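Local coordinates for malonyl acyl carrier protein transacylase (Streptococcus pneumoniae, PDB 3IM8), which probably catalyses the transfer of the malonyl group from malonyl-CoA to holo-acyl carrier protein, a step in fatty acid synthesis, at residues E139-A144 with V154-Y159; K129-L134 with R176-L181; T230-M235 with F254-G259; V260-G265 with K283-T288; G280-K283 with T288-L291. One frame throughout, in Å; residues are numbered along the deposited sequence.

Contact 1: residues E139-A144 with V154-Y159; sequences EVIEEA and VTPANY
A very close hydrogen bond ties Tyr159 to Glu142: Tyr159 OH gives its proton to Glu142 OE2 at 2.5 Å. The carboxylate is met on its anti side, with the donor 15° from its plane. OE2 lies at the edge of the phenol ring, near the ring plane, while the carboxylate stands almost square to that ring, 86° apart. Glu142 reaches the hydroxyl because CG is anti to its carbonyl carbon (chi1 -60°) and the chain beyond is extended. Beside this bond the touching atoms are carbons. Pro156 CG touches Glu142 CG at 4.1 Å, the two side chains crossing at about a right angle. The same Pro156 CG meets Ile141 CG2 at 4.1 Å. Helix 138-148 packs here on strand 154-161, in the small ferredoxin-like subdomain of FabD enzymes. A classic beta bulge at Ala157 and Asn158, opposite Val166, adds a residue to the strand. This is consistent with Pro156 and Tyr159, three apart, both reaching the helix. Arg253 makes a cation-pi contact with the Tyr159 ring. The Tyr159 side chain is about 8 Å from that of His199, a predicted active-site residue.

Contact 2: residues K129-L134 with R176-L181; sequences KMVAVL and RAVELL
Val131 and Val133 pack against Val178 and Leu181 in a purely apolar helix-on-sheet contact. It lies in the small ferredoxin-like subdomain, where helix 171-184 lies on the face of the mixed sheet. The strand offers every second residue, and the helix answers with residues one turn apart. This gives two separate pairs. In the first, Val178 CG1 comes up to the fork of Val131. It is 3.9 Å from Val131 CG1 and also 3.9 Å from Val131 CG2, so one methyl sits against both branches. Val178 places this methyl anti to its own carbonyl carbon (chi1 -68°). In the second pair a single branch from each side touches: Val133 CG2 is 3.8 Å from Leu181 CD1. Both pairs meet at a slant. The distances are those of close van der Waals packing, and three of the four residues are buried. At one end of the strand Lys129 makes a long, weak ion pair with Asp175. On the sheet, strand 129-134 is bonded through its backbone to strand 164-169 and to strand 188-191. Leu189 of strand 188-191 touches both Val131 and Val133. Helix 138-148 lies beside helix 171-184: its Ile141 packs on Val133, and its Ala144 on Leu181.

Contact 3: residues T230-M235 with F254-G259; sequences TEAAVM and FYESIG
Ala232 presses its methyl group onto Glu256 and Ser257. It belongs to the loop between helices 204-215 and 240-247, and its partners lie near the start of helix 254-263. This is a loop-on-helix contact, made by one small residue of the loop. Ala232 CB is 3.6 Å from Glu256 CB, a snug methyl-to-methylene touch. The same CB is 3.7 Å from Ser257 OG. The backbones come close as well, with the CA atoms of Ala232 and Ser257 4.6 Å apart. The small Ala232 side chain is consistent with so close an approach.

The next shell sets the partners. Ala232 itself has positive phi (48°), a left-handed helical conformation. Its CB points at the helix, while those of Glu231 and Ala233 on its two sides point away. Ser257 OG is anti to its own carbonyl carbon, beside the backbone N (chi1 -58°). Its hydroxyl bonds to Arg253 O, at the preceding turn. The Glu256 chain runs extended beyond CG, and OE1 forms a salt bridge with Arg253 NH1. Arg253 thus holds both side chains, one through its carbonyl and one through its guanidinium group. Val227 also packs on Ser257. The serine side chain is about 11 Å from that of Ser90, a predicted active-site residue, so the contact lies some way from that site. The other carboxylate oxygen, Glu256 OE2, lies 3.9 Å from Ala232 CB.

Contact 4: residues V260-G265 with K283-T288; sequences VMQEAG and KKIDQT
Gln262 reaches from the last turn of helix 254-263 to Asp286, just past the end of helix 277-285. Its CB starts toward the other segment, with CG anti to the carbonyl carbon (chi1 -55°). CB and CG serve as a spacer, and the extended chain carries the amide across the gap. CD is 3.9 Å from Asp286 OD2. The amide then divides its two ends. Gln262 OE1 makes no bond across the contact; Ile285 CG2 is a loose 4.4 Å from it. NE2 makes the bond: it donates to Asp286 OD2 at 2.8 Å, with an N-H...O angle of 152°. The acceptor is in the amide plane of Gln262. Asp286 OD2 uses its anti lone pair, the one away from OD1. The amide and carboxylate planes are 48° apart, so the two flat groups do not lie flat together.

The other oxygen of Asp286 is gripped within its own segment. Asp286 OD1 accepts from Thr288 N at 2.9 Å, from well above the carboxylate plane. It also accepts from Thr288 OG1 at 2.6 Å, on the syn side. Three bonds therefore hold this carboxylate and probably fix its rotation. Ile285 has a second role: it packs on Phe254, Tyr255 and Ile258 of the first helix. The contact lies at the surface and links the ends of helices 254-263 and 277-285. Just past the second, Asp286 OD1 and Thr288 N form an Asx turn.

Contact 5: residues G280-K283 with T288-L291; sequences GFVK and TAHL
Val282 meets Ala289 and Leu291 through aliphatic groups, and the flat side chains stay out of this contact. The Phe281 side chain leads away from 288-291 and touches Asn160 and Thr161 of strand 154-161. The His290 side chain also points away, and it touches Asn268. The meeting is made mainly by methyl groups. Val282 CG1 lies 4.3 Å from both Ala289 CB and Leu291 CD2. Leu291 CD2 also comes to the next helix residue, 4.1 Å from Lys283 N. It is 4.3 Å from Lys283 CG as well, so the lysine meets the leucine with the base of its chain. Leu291 carries CG on the far side of CB from its backbone N (chi1 -179°), which sends its branches out toward the helix.

The segments belong to one beta-alpha-beta unit: strand 268-272, helix 277-285 and strand 290-294. The two strands are parallel neighbours in the four-stranded sheet of the large subdomain. Phe269 of strand 268-272 touches Val282, Ala289 and Leu291, so the first strand shares this apolar patch. Phe254 and Ile258 of helix 254-263 also pack on Val282.

These separations indicate fairly loose van der Waals packing. With no polar pair across the two segments, the contact probably rests on dispersion and on the burial of apolar surface.

How the contacts relate
The contacts fall into two groups. Contacts 1 and 2, with centres about 9 Å apart, share the mixed sheet of the ferredoxin-like subdomain. Contact 1 is nested along the chain inside the loop closed by contact 2. Contacts 3, 4 and 5 follow later in the chain. Contacts 3 and 4 both use helix 254-263. Contacts 4 and 5, about 7 Å apart between centres, share helix 277-285. The groups are joined where Tyr159 of contact 1 meets contact 3: its O atom is 2.9 Å from Phe254 N, a probable hydrogen bond. The small subdomain is thus linked to the start of a large-subdomain helix, while contact 2 lies farther out.

Contact 1: residues E139-A144 with V154-Y159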
# COMPACT_ATOMS: atom_id res chain seq x y z
N GLU A 139 17.37 9.92 11.36
CA GLU A 139 17.55 10.25 12.78
C GLU A 139 16.98 11.63 13.06
O GLU A 139 16.24 11.85 14.05
CB GLU A 139 19.06 10.24 13.13
CG GLU A 139 19.78 8.90 12.98
CD GLU A 139 19.81 8.37 11.53
OE1 GLU A 139 19.80 7.13 11.37
OE2 GLU A 139 19.84 9.19 10.56
N VAL A 140 17.35 12.56 12.19
CA VAL A 140 16.93 13.97 12.25
C VAL A 140 15.43 14.13 12.22
O VAL A 140 14.90 14.95 12.97
CB VAL A 140 17.55 14.80 11.09
CG1 VAL A 140 17.01 16.25 11.13
CG2 VAL A 140 19.09 14.74 11.16
N ILE A 141 14.77 13.32 11.37
CA ILE A 141 13.34 13.44 11.15
C ILE A 141 12.61 12.91 12.36
O ILE A 141 11.66 13.53 12.85
CB ILE A 141 12.90 12.68 9.84
CG1 ILE A 141 13.46 13.36 8.59
CG2 ILE A 141 11.38 12.63 9.71
CD1 ILE A 141 13.45 12.45 7.33
N GLU A 142 13.08 11.74 12.84
CA GLU A 142 12.55 11.10 14.03
C GLU A 142 12.68 12.01 15.26
O GLU A 142 11.71 12.22 15.98
CB GLU A 142 13.23 9.71 14.22
CG GLU A 142 12.98 8.78 13.00
CD GLU A 142 13.49 7.34 13.14
OE1 GLU A 142 14.48 7.12 13.85
OE2 GLU A 142 12.91 6.42 12.50
N GLU A 143 13.87 12.55 15.48
CA GLU A 143 14.12 13.53 16.56
C GLU A 143 13.23 14.78 16.45
O GLU A 143 12.56 15.21 17.41
CB GLU A 143 15.60 13.93 16.54
CG GLU A 143 16.09 14.69 17.79
CD GLU A 143 17.53 15.26 17.66
OE1 GLU A 143 18.00 15.94 18.62
OE2 GLU A 143 18.19 15.02 16.62
N ALA A 144 13.20 15.37 15.26
CA ALA A 144 12.34 16.52 15.07
C ALA A 144 10.89 16.19 15.46
O ALA A 144 10.25 16.96 16.21
CB ALA A 144 12.45 17.02 13.66
N VAL A 154 2.56 13.69 15.94
CA VAL A 154 3.36 13.80 14.71
C VAL A 154 4.44 12.70 14.66
O VAL A 154 5.34 12.68 15.49
CB VAL A 154 4.00 15.21 14.60
CG1 VAL A 154 4.70 15.57 15.93
CG2 VAL A 154 4.92 15.28 13.42
N THR A 155 4.35 11.77 13.71
CA THR A 155 5.45 10.76 13.55
C THR A 155 5.76 10.48 12.07
O THR A 155 4.94 10.84 11.20
CB THR A 155 5.14 9.42 14.25
OG1 THR A 155 3.88 8.92 13.81
CG2 THR A 155 5.14 9.57 15.78
N PRO A 156 6.93 9.87 11.77
CA PRO A 156 7.08 9.41 10.39
C PRO A 156 5.99 8.37 10.10
O PRO A 156 5.77 7.48 10.91
CB PRO A 156 8.48 8.79 10.35
CG PRO A 156 9.24 9.55 11.41
CD PRO A 156 8.18 9.67 12.54
N ALA A 157 5.32 8.51 8.96
CA ALA A 157 4.25 7.62 8.52
C ALA A 157 4.76 6.64 7.44
O ALA A 157 4.39 5.47 7.43
CB ALA A 157 3.04 8.45 7.94
N ASN A 158 5.57 7.14 6.49
CA ASN A 158 5.98 6.30 5.38
C ASN A 158 7.47 6.41 5.21
O ASN A 158 7.95 7.45 4.80
CB ASN A 158 5.29 6.70 4.07
CG ASN A 158 3.76 6.47 4.10
OD1 ASN A 158 3.01 7.32 4.51
ND2 ASN A 158 3.33 5.32 3.63
N TYR A 159 8.19 5.34 5.50
CA TYR A 159 9.62 5.26 5.17
C TYR A 159 9.75 4.71 3.74
O TYR A 159 9.88 3.50 3.55
CB TYR A 159 10.40 4.35 6.14
CG TYR A 159 10.46 4.89 7.57
CD1 TYR A 159 9.42 4.64 8.49
CD2 TYR A 159 11.55 5.63 8.01
CE1 TYR A 159 9.47 5.12 9.80
CE2 TYR A 159 11.60 6.11 9.36
CZ TYR A 159 10.54 5.85 10.23
OH TYR A 159 10.56 6.28 11.52

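Contact 2: residues K129-L134 with R176-L181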
# COMPACT_ATOMS: atom_id res chain seq x y z
N LYS A 129 -2.21 16.57 8.74
CA LYS A 129 -1.24 17.07 7.77
C LYS A 129 -0.22 15.96 7.47
O LYS A 129 -0.08 15.04 8.27
CB LYS A 129 -0.58 18.38 8.28
CG LYS A 129 0.34 19.10 7.24
CD LYS A 129 0.55 20.63 7.41
CE LYS A 129 1.66 21.08 6.39
NZ LYS A 129 1.80 22.55 6.05
N MET A 130 0.45 16.04 6.31
CA MET A 130 1.45 15.09 5.80
C MET A 130 2.52 15.86 5.02
O MET A 130 2.19 16.66 4.13
CB MET A 130 0.78 14.03 4.88
CG MET A 130 -0.01 12.96 5.65
SD MET A 130 -0.96 11.88 4.58
CE MET A 130 0.49 11.14 3.78
N VAL A 131 3.78 15.65 5.37
CA VAL A 131 4.79 16.37 4.65
C VAL A 131 5.76 15.33 4.22
O VAL A 131 6.11 14.50 5.01
CB VAL A 131 5.48 17.46 5.53
CG1 VAL A 131 6.63 18.06 4.75
CG2 VAL A 131 4.49 18.57 5.86
N ALA A 132 6.18 15.34 2.95
CA ALA A 132 7.31 14.53 2.53
C ALA A 132 8.60 15.29 2.82
O ALA A 132 8.81 16.39 2.32
CB ALA A 132 7.23 14.19 1.04
N VAL A 133 9.46 14.67 3.63
CA VAL A 133 10.76 15.21 3.96
C VAL A 133 11.83 14.54 3.10
O VAL A 133 12.21 13.39 3.34
CB VAL A 133 11.10 15.01 5.45
CG1 VAL A 133 12.45 15.63 5.78
CG2 VAL A 133 10.01 15.59 6.32
N LEU A 134 12.31 15.27 2.11
CA LEU A 134 13.28 14.76 1.14
C LEU A 134 14.72 15.04 1.56
O LEU A 134 15.02 16.08 2.15
CB LEU A 134 13.02 15.35 -0.24
CG LEU A 134 11.87 14.73 -1.04
CD1 LEU A 134 10.68 14.44 -0.13
CD2 LEU A 134 11.46 15.63 -2.19
N ARG A 176 5.02 22.26 13.72
CA ARG A 176 6.15 22.43 14.67
C ARG A 176 7.31 21.54 14.22
O ARG A 176 8.47 22.01 14.14
CB ARG A 176 5.68 22.18 16.15
CG ARG A 176 6.73 22.30 17.33
CD ARG A 176 7.51 23.67 17.56
NE ARG A 176 8.66 23.45 18.50
CZ ARG A 176 9.85 24.08 18.49
NH1 ARG A 176 10.12 25.02 17.60
NH2 ARG A 176 10.78 23.78 19.40
N ALA A 177 7.00 20.28 13.86
CA ALA A 177 7.98 19.36 13.23
C ALA A 177 8.75 19.92 12.02
O ALA A 177 9.95 19.77 11.97
CB ALA A 177 7.30 18.05 12.87
N VAL A 178 8.09 20.51 11.02
CA VAL A 178 8.82 21.06 9.85
C VAL A 178 9.67 22.28 10.21
O VAL A 178 10.75 22.47 9.66
CB VAL A 178 7.93 21.40 8.58
CG1 VAL A 178 7.35 20.13 7.93
CG2 VAL A 178 6.84 22.40 8.86
N GLU A 179 9.19 23.07 11.17
CA GLU A 179 9.96 24.22 11.68
C GLU A 179 11.24 23.67 12.26
O GLU A 179 12.34 24.16 11.98
CB GLU A 179 9.14 24.96 12.75
CG GLU A 179 9.90 26.09 13.50
CD GLU A 179 9.15 26.56 14.72
OE1 GLU A 179 7.98 26.99 14.55
OE2 GLU A 179 9.72 26.51 15.86
N LEU A 180 11.12 22.59 13.04
CA LEU A 180 12.32 22.00 13.60
C LEU A 180 13.19 21.44 12.48
O LEU A 180 14.40 21.58 12.52
CB LEU A 180 11.97 20.96 14.66
CG LEU A 180 11.60 21.53 16.03
CD1 LEU A 180 10.88 20.42 16.82
CD2 LEU A 180 12.85 22.08 16.77
N LEU A 181 12.57 20.83 11.45
CA LEU A 181 13.34 20.32 10.29
C LEU A 181 14.08 21.43 9.50
O LEU A 181 15.26 21.26 9.14
CB LEU A 181 12.45 19.45 9.37
CG LEU A 181 11.92 18.13 10.01
CD1 LEU A 181 10.53 17.62 9.51
CD2 LEU A 181 12.93 17.01 9.98

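Contact 3: residues T230-M235 with F254-G259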
# COMPACT_ATOMS: atom_id res chain seq x y z
N THR A 230 4.83 -3.30 8.70
CA THR A 230 4.99 -2.81 10.08
C THR A 230 6.37 -3.19 10.62
O THR A 230 7.16 -2.30 11.04
CB THR A 230 3.82 -3.30 10.99
OG1 THR A 230 2.58 -2.97 10.37
CG2 THR A 230 3.92 -2.68 12.35
N GLU A 231 6.68 -4.49 10.53
CA GLU A 231 7.92 -5.01 11.11
C GLU A 231 9.05 -5.10 10.11
O GLU A 231 10.18 -5.34 10.49
CB GLU A 231 7.69 -6.40 11.71
CG GLU A 231 6.62 -6.45 12.81
CD GLU A 231 7.13 -6.01 14.18
OE1 GLU A 231 7.39 -4.80 14.44
OE2 GLU A 231 7.23 -6.91 15.05
N ALA A 232 8.76 -4.86 8.82
CA ALA A 232 9.72 -5.06 7.73
C ALA A 232 10.36 -6.44 7.91
O ALA A 232 11.57 -6.56 7.94
CB ALA A 232 10.75 -3.96 7.70
N ALA A 233 9.52 -7.47 8.03
CA ALA A 233 10.00 -8.84 8.22
C ALA A 233 9.00 -9.79 7.58
O ALA A 233 7.86 -9.39 7.31
CB ALA A 233 10.13 -9.13 9.73
N VAL A 234 9.41 -11.03 7.36
CA VAL A 234 8.53 -12.03 6.72
C VAL A 234 7.46 -12.33 7.72
O VAL A 234 7.76 -12.69 8.87
CB VAL A 234 9.26 -13.37 6.40
CG1 VAL A 234 8.27 -14.49 6.03
CG2 VAL A 234 10.33 -13.14 5.28
N MET A 235 6.22 -12.20 7.30
CA MET A 235 5.09 -12.38 8.19
C MET A 235 4.76 -13.86 8.47
O MET A 235 4.87 -14.71 7.59
CB MET A 235 3.88 -11.63 7.61
CG MET A 235 2.69 -11.54 8.57
SD MET A 235 1.36 -10.60 7.84
CE MET A 235 1.96 -8.98 7.97
N PHE A 254 8.94 0.80 3.97
CA PHE A 254 9.10 0.23 2.63
C PHE A 254 10.56 -0.15 2.32
O PHE A 254 10.80 -1.28 1.93
CB PHE A 254 8.49 1.14 1.53
CG PHE A 254 8.49 0.50 0.15
CD1 PHE A 254 9.41 0.91 -0.82
CD2 PHE A 254 7.58 -0.53 -0.16
CE1 PHE A 254 9.42 0.35 -2.07
CE2 PHE A 254 7.59 -1.16 -1.41
CZ PHE A 254 8.52 -0.71 -2.39
N TYR A 255 11.51 0.77 2.50
CA TYR A 255 12.89 0.47 2.04
C TYR A 255 13.53 -0.65 2.83
O TYR A 255 14.28 -1.45 2.27
CB TYR A 255 13.80 1.71 1.96
CG TYR A 255 14.08 2.48 3.24
CD1 TYR A 255 13.43 3.69 3.50
CD2 TYR A 255 15.03 2.02 4.17
CE1 TYR A 255 13.69 4.43 4.65
CE2 TYR A 255 15.30 2.74 5.33
CZ TYR A 255 14.63 3.95 5.56
OH TYR A 255 14.88 4.66 6.68
N GLU A 256 13.20 -0.73 4.12
CA GLU A 256 13.69 -1.83 4.95
C GLU A 256 13.15 -3.14 4.45
O GLU A 256 13.87 -4.14 4.44
CB GLU A 256 13.23 -1.66 6.38
CG GLU A 256 13.96 -0.54 7.10
CD GLU A 256 13.22 -0.17 8.36
OE1 GLU A 256 12.81 1.04 8.48
OE2 GLU A 256 13.03 -1.13 9.17
N SER A 257 11.87 -3.14 4.04
CA SER A 257 11.26 -4.31 3.43
C SER A 257 11.96 -4.74 2.12
O SER A 257 12.11 -5.94 1.86
CB SER A 257 9.76 -4.08 3.19
OG SER A 257 9.14 -3.78 4.42
N ILE A 258 12.34 -3.77 1.29
CA ILE A 258 13.06 -4.05 0.04
C ILE A 258 14.45 -4.65 0.36
O ILE A 258 14.94 -5.53 -0.37
CB ILE A 258 13.23 -2.80 -0.86
CG1 ILE A 258 11.89 -2.24 -1.35
CG2 ILE A 258 14.09 -3.17 -2.10
CD1 ILE A 258 11.10 -3.18 -2.26
N GLY A 259 15.07 -4.16 1.42
CA GLY A 259 16.33 -4.77 1.96
C GLY A 259 16.25 -6.22 2.43
O GLY A 259 17.13 -7.01 2.16

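Contact 4: residues V260-G265 with K283-T288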
# COMPACT_ATOMS: atom_id res chain seq x y z
N VAL A 260 15.18 -6.58 3.15
CA VAL A 260 14.85 -7.97 3.43
C VAL A 260 14.70 -8.83 2.15
O VAL A 260 15.20 -9.98 2.10
CB VAL A 260 13.57 -8.11 4.33
CG1 VAL A 260 13.04 -9.56 4.36
CG2 VAL A 260 13.85 -7.60 5.77
N MET A 261 14.00 -8.32 1.13
CA MET A 261 13.92 -9.08 -0.11
C MET A 261 15.30 -9.22 -0.82
O MET A 261 15.64 -10.28 -1.28
CB MET A 261 12.85 -8.51 -1.07
CG MET A 261 11.49 -8.40 -0.45
SD MET A 261 10.41 -7.46 -1.49
CE MET A 261 8.95 -8.43 -1.42
N GLN A 262 16.09 -8.15 -0.91
CA GLN A 262 17.46 -8.25 -1.48
C GLN A 262 18.34 -9.23 -0.71
O GLN A 262 18.99 -10.08 -1.32
CB GLN A 262 18.13 -6.88 -1.62
CG GLN A 262 17.26 -5.96 -2.43
CD GLN A 262 17.97 -4.75 -2.88
OE1 GLN A 262 18.18 -3.83 -2.10
NE2 GLN A 262 18.38 -4.75 -4.15
N GLU A 263 18.30 -9.18 0.62
CA GLU A 263 18.93 -10.25 1.43
C GLU A 263 18.37 -11.65 1.17
O GLU A 263 19.14 -12.61 1.23
CB GLU A 263 18.89 -9.95 2.93
CG GLU A 263 19.91 -8.93 3.41
CD GLU A 263 21.37 -9.48 3.42
OE1 GLU A 263 22.24 -8.77 2.86
OE2 GLU A 263 21.64 -10.59 3.95
N ALA A 264 17.07 -11.80 0.87
CA ALA A 264 16.54 -13.15 0.60
C ALA A 264 16.96 -13.58 -0.78
O ALA A 264 16.52 -14.64 -1.27
CB ALA A 264 15.01 -13.22 0.72
N GLY A 265 17.83 -12.77 -1.38
CA GLY A 265 18.35 -13.01 -2.71
C GLY A 265 17.41 -12.69 -3.85
O GLY A 265 17.57 -13.23 -4.95
N LYS A 283 13.90 2.16 -7.44
CA LYS A 283 14.91 2.72 -8.33
C LYS A 283 15.87 3.61 -7.53
O LYS A 283 17.04 3.69 -7.84
CB LYS A 283 14.23 3.59 -9.38
CG LYS A 283 14.60 3.35 -10.83
CD LYS A 283 15.81 4.17 -11.28
CE LYS A 283 16.02 4.04 -12.79
NZ LYS A 283 17.46 4.14 -13.11
N LYS A 284 15.34 4.32 -6.53
CA LYS A 284 16.17 5.10 -5.65
C LYS A 284 16.90 4.18 -4.65
O LYS A 284 18.09 4.32 -4.45
CB LYS A 284 15.35 6.18 -4.92
CG LYS A 284 14.32 6.94 -5.78
CD LYS A 284 14.80 8.31 -6.22
CE LYS A 284 13.68 9.10 -6.89
NZ LYS A 284 14.04 10.56 -6.94
N ILE A 285 16.20 3.23 -4.05
CA ILE A 285 16.83 2.27 -3.13
C ILE A 285 17.97 1.56 -3.80
O ILE A 285 19.04 1.45 -3.25
CB ILE A 285 15.82 1.23 -2.56
CG1 ILE A 285 14.74 1.97 -1.75
CG2 ILE A 285 16.53 0.19 -1.68
CD1 ILE A 285 13.37 1.29 -1.71
N ASP A 286 17.74 1.04 -5.01
CA ASP A 286 18.79 0.35 -5.74
C ASP A 286 18.52 0.46 -7.27
O ASP A 286 17.82 -0.34 -7.83
CB ASP A 286 18.85 -1.12 -5.29
CG ASP A 286 19.98 -1.93 -5.98
OD1 ASP A 286 20.81 -1.35 -6.73
OD2 ASP A 286 20.01 -3.16 -5.78
N GLN A 287 19.11 1.47 -7.90
CA GLN A 287 19.14 1.59 -9.37
C GLN A 287 19.66 0.38 -10.15
O GLN A 287 19.32 0.26 -11.31
CB GLN A 287 19.93 2.83 -9.83
CG GLN A 287 21.45 2.67 -9.75
CD GLN A 287 22.05 3.22 -8.46
OE1 GLN A 287 22.36 4.43 -8.38
NE2 GLN A 287 22.24 2.34 -7.45
N THR A 288 20.46 -0.49 -9.53
CA THR A 288 20.90 -1.73 -10.22
C THR A 288 19.87 -2.86 -10.19
O THR A 288 20.06 -3.86 -10.90
CB THR A 288 22.25 -2.33 -9.68
OG1 THR A 288 22.05 -2.90 -8.37
CG2 THR A 288 23.37 -1.28 -9.68

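Contact 5: residues G280-K283 with T288-L291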
# COMPACT_ATOMS: atom_id res chain seq x y z
N GLY A 280 9.26 3.63 -8.69
CA GLY A 280 9.99 4.88 -8.36
C GLY A 280 10.84 4.83 -7.07
O GLY A 280 11.94 5.36 -7.05
N PHE A 281 10.30 4.24 -6.00
CA PHE A 281 10.98 4.01 -4.73
C PHE A 281 12.14 3.01 -4.88
O PHE A 281 13.23 3.29 -4.44
CB PHE A 281 10.01 3.49 -3.63
CG PHE A 281 8.88 4.45 -3.24
CD1 PHE A 281 7.75 3.96 -2.63
CD2 PHE A 281 8.97 5.83 -3.44
CE1 PHE A 281 6.72 4.79 -2.24
CE2 PHE A 281 7.94 6.68 -3.02
CZ PHE A 281 6.80 6.14 -2.45
N VAL A 282 11.90 1.84 -5.47
CA VAL A 282 12.98 0.80 -5.59
C VAL A 282 14.18 1.25 -6.51
O VAL A 282 15.32 0.75 -6.37
CB VAL A 282 12.36 -0.56 -6.09
CG1 VAL A 282 13.45 -1.60 -6.44
CG2 VAL A 282 11.32 -1.13 -5.03
N LYS A 283 13.90 2.16 -7.44
CA LYS A 283 14.91 2.72 -8.33
C LYS A 283 15.87 3.61 -7.53
O LYS A 283 17.04 3.69 -7.84
CB LYS A 283 14.23 3.59 -9.38
CG LYS A 283 14.60 3.35 -10.83
CD LYS A 283 15.81 4.17 -11.28
CE LYS A 283 16.02 4.04 -12.79
NZ LYS A 283 17.46 4.14 -13.11
N THR A 288 20.46 -0.49 -9.53
CA THR A 288 20.90 -1.73 -10.22
C THR A 288 19.87 -2.86 -10.19
O THR A 288 20.06 -3.86 -10.90
CB THR A 288 22.25 -2.33 -9.68
OG1 THR A 288 22.05 -2.90 -8.37
CG2 THR A 288 23.37 -1.28 -9.68
N ALA A 289 18.82 -2.73 -9.38
CA ALA A 289 17.79 -3.78 -9.29
C ALA A 289 16.97 -3.86 -10.57
O ALA A 289 16.60 -2.85 -11.17
CB ALA A 289 16.87 -3.57 -8.02
N HIS A 290 16.70 -5.08 -11.01
CA HIS A 290 15.86 -5.25 -12.19
C HIS A 290 14.37 -5.03 -11.86
O HIS A 290 13.82 -5.63 -10.95
CB HIS A 290 16.09 -6.62 -12.84
CG HIS A 290 17.51 -6.87 -13.26
ND1 HIS A 290 18.14 -6.11 -14.22
CD2 HIS A 290 18.40 -7.81 -12.87
CE1 HIS A 290 19.36 -6.56 -14.40
NE2 HIS A 290 19.55 -7.59 -13.58
N LEU A 291 13.73 -4.17 -12.61
CA LEU A 291 12.42 -3.68 -12.24
C LEU A 291 11.54 -3.52 -13.46
O LEU A 291 12.02 -3.21 -14.56
CB LEU A 291 12.60 -2.35 -11.57
CG LEU A 291 11.53 -1.44 -10.98
CD1 LEU A 291 10.70 -2.07 -9.85
CD2 LEU A 291 12.40 -0.31 -10.41